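Local coordinates for hemerythrin-like domain-containing protein (Streptococcus mutans, PDB 2QKP) that is of unknown function but, as the C-terminal PAS-like domain of a longer hemerythrin-like protein, probably serves in sensing or signalling, at residues S17-Q20 / A21-L25. Numbering follows the deposited sequence.
Sequences SVEQ and ANLIL
Ala21, Asn22, Leu23 and Ile24 donate their backbone N-H groups in turn to the carbonyl oxygens of Ser17, Val18, Glu19 and Gln20, the i to i+4 pattern of an alpha helix, all four bonds being close to straight. At the start of the helix, Ser17 and Gln20 trade bonds: Gln20 N gives its hydrogen to Ser17 OG at 3.0 Å, while Ser17 N reaches back to Gln20 OE1 at 3.1 Å. That return bond is fairly straight at its hydrogen (167°), and the donor sits slightly tilted from the amide plane of Gln20. The side chain gets there because its CG lies beside its own backbone N (chi1 -74°) and the chain then runs extended. Gln20 OE1 also accepts from Gln8 NE2 and from Gln42 NE2 of the second subunit, so three N-H donors converge on this one oxygen and probably restrain the rotation of the amide.

Within the same first turn, the carbonyl of Glu19 has two partners: besides the backbone N-H of Leu23, water 1 donates to Glu19 O at 2.8 Å and accepts from Asn22 ND2 at 3.1 Å. The carbonyl oxygen of the same side chain, Asn22 OD1, accepts from Gly12 N of the second subunit. Leu23 lays CG against Glu19 O at 3.4 Å; Ile24 brings CG1 to 3.3 Å from Gln20 O. Ala21 and Ile24 pack on Leu16 of strand 14-16, whereas Leu23 meets Val113 of the second subunit. The reciprocal Ser17-Gln20 pair is a capping box, with Ser17 as N-cap, opening helix 18-27 between the N-terminal hairpin and the PAS-like sheet.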
ATOM      1  N   SER A  17       9.359   5.561 -11.470  1.00 14.67           N
ATOM      2  CA  SER A  17      10.780   5.585 -11.086  1.00 15.27           C
ATOM      3  C   SER A  17      10.849   5.026  -9.662  1.00 15.06           C
ATOM      4  O   SER A  17       9.844   4.947  -8.993  1.00 14.70           O
ATOM      5  CB  SER A  17      11.289   7.033 -11.105  1.00 15.20           C
ATOM      6  OG  SER A  17      10.609   7.805 -10.135  1.00 15.83           O
ATOM      7  N   VAL A  18      12.037   4.647  -9.201  1.00 14.76           N
ATOM      8  CA  VAL A  18      12.267   4.290  -7.820  1.00 15.06           C
ATOM      9  C   VAL A  18      11.824   5.431  -6.879  1.00 15.77           C
ATOM     10  O   VAL A  18      11.142   5.178  -5.876  1.00 15.24           O
ATOM     11  CB  VAL A  18      13.784   3.966  -7.572  1.00 14.89           C
ATOM     12  CG1 VAL A  18      14.104   4.008  -6.064  1.00 13.54           C
ATOM     13  CG2 VAL A  18      14.133   2.608  -8.146  1.00 16.59           C
ATOM     14  N   GLU A  19      12.127   6.686  -7.243  1.00 15.90           N
ATOM     15  CA  GLU A  19      11.719   7.831  -6.412  1.00 18.31           C
ATOM     16  C   GLU A  19      10.186   7.834  -6.260  1.00 17.41           C
ATOM     17  O   GLU A  19       9.659   8.006  -5.167  1.00 16.77           O
ATOM     18  CB  GLU A  19      12.207   9.150  -7.058  1.00 18.02           C
ATOM     19  CG  GLU A  19      11.638  10.458  -6.438  1.00 21.71           C
ATOM     20  CD  GLU A  19      11.621  11.676  -7.426  1.00 25.63           C
ATOM     21  OE1 GLU A  19      11.826  11.524  -8.670  1.00 32.03           O
ATOM     22  OE2 GLU A  19      11.378  12.816  -6.955  1.00 31.16           O
ATOM     23  N   GLN A  20       9.482   7.590  -7.357  1.00 16.70           N
ATOM     24  CA  GLN A  20       8.006   7.596  -7.315  1.00 16.76           C
ATOM     25  C   GLN A  20       7.429   6.389  -6.553  1.00 16.39           C
ATOM     26  O   GLN A  20       6.446   6.549  -5.816  1.00 16.32           O
ATOM     27  CB  GLN A  20       7.410   7.642  -8.700  1.00 18.56           C
ATOM     28  CG  GLN A  20       7.546   9.044  -9.358  1.00 18.59           C
ATOM     29  CD  GLN A  20       7.213   8.987 -10.812  1.00 19.41           C
ATOM     30  OE1 GLN A  20       7.448   7.971 -11.480  1.00 16.59           O
ATOM     31  NE2 GLN A  20       6.641  10.094 -11.336  1.00 21.64           N
ATOM     32  N   ALA A  21       8.037   5.222  -6.739  1.00 14.40           N
ATOM     33  CA  ALA A  21       7.563   4.013  -6.017  1.00 14.93           C
ATOM     34  C   ALA A  21       7.770   4.261  -4.525  1.00 15.16           C
ATOM     35  O   ALA A  21       6.901   3.951  -3.715  1.00 15.55           O
ATOM     36  CB  ALA A  21       8.273   2.758  -6.472  1.00 16.27           C
ATOM     37  N   ASN A  22       8.922   4.814  -4.159  1.00 14.48           N
ATOM     38  CA  ASN A  22       9.181   5.169  -2.761  1.00 15.00           C
ATOM     39  C   ASN A  22       8.171   6.184  -2.225  1.00 15.70           C
ATOM     40  O   ASN A  22       7.643   6.004  -1.123  1.00 15.63           O
ATOM     41  CB  ASN A  22      10.636   5.698  -2.584  1.00 14.84           C
ATOM     42  CG  ASN A  22      10.987   5.915  -1.116  1.00 16.55           C
ATOM     43  OD1 ASN A  22      10.866   4.997  -0.328  1.00 16.26           O
ATOM     44  ND2 ASN A  22      11.390   7.146  -0.746  1.00 18.99           N
ATOM     45  N   LEU A  23       7.886   7.254  -2.985  1.00 15.37           N
ATOM     46  CA  LEU A  23       6.855   8.212  -2.545  1.00 16.72           C
ATOM     47  C   LEU A  23       5.500   7.529  -2.324  1.00 15.45           C
ATOM     48  O   LEU A  23       4.808   7.786  -1.352  1.00 14.66           O
ATOM     49  CB  LEU A  23       6.657   9.289  -3.597  1.00 17.77           C
ATOM     50  CG  LEU A  23       7.734  10.373  -3.602  1.00 18.73           C
ATOM     51  CD1 LEU A  23       7.634  11.117  -4.909  1.00 20.91           C
ATOM     52  CD2 LEU A  23       7.608  11.324  -2.389  1.00 22.45           C
ATOM     53  N   ILE A  24       5.143   6.639  -3.236  1.00 15.05           N
ATOM     54  CA  ILE A  24       3.839   5.938  -3.105  1.00 14.32           C
ATOM     55  C   ILE A  24       3.796   5.121  -1.822  1.00 13.98           C
ATOM     56  O   ILE A  24       2.854   5.210  -1.058  1.00 14.95           O
ATOM     57  CB  ILE A  24       3.555   5.082  -4.335  1.00 13.61           C
ATOM     58  CG1 ILE A  24       3.186   5.998  -5.521  1.00 15.64           C
ATOM     59  CG2 ILE A  24       2.419   4.065  -4.033  1.00 16.20           C
ATOM     60  CD1 ILE A  24       3.320   5.297  -6.888  1.00 19.45           C
ATOM     61  N   LEU A  25       4.848   4.349  -1.565  1.00 14.34           N
ATOM     62  CA  LEU A  25       4.893   3.503  -0.368  1.00 12.89           C
ATOM     63  C   LEU A  25       4.780   4.330   0.887  1.00 14.95           C
ATOM     64  O   LEU A  25       4.207   3.880   1.890  1.00 15.20           O
ATOM     65  CB  LEU A  25       6.164   2.650  -0.341  1.00 13.40           C
ATOM     66  CG  LEU A  25       6.160   1.469  -1.320  1.00 13.22           C
ATOM     67  CD1 LEU A  25       7.584   0.950  -1.562  1.00 16.87           C
ATOM     68  CD2 LEU A  25       5.212   0.309  -0.912  1.00 15.35           C
TER
HETATM   69  O   HOH W   1      11.136   9.159  -3.097  1.00 24.75           O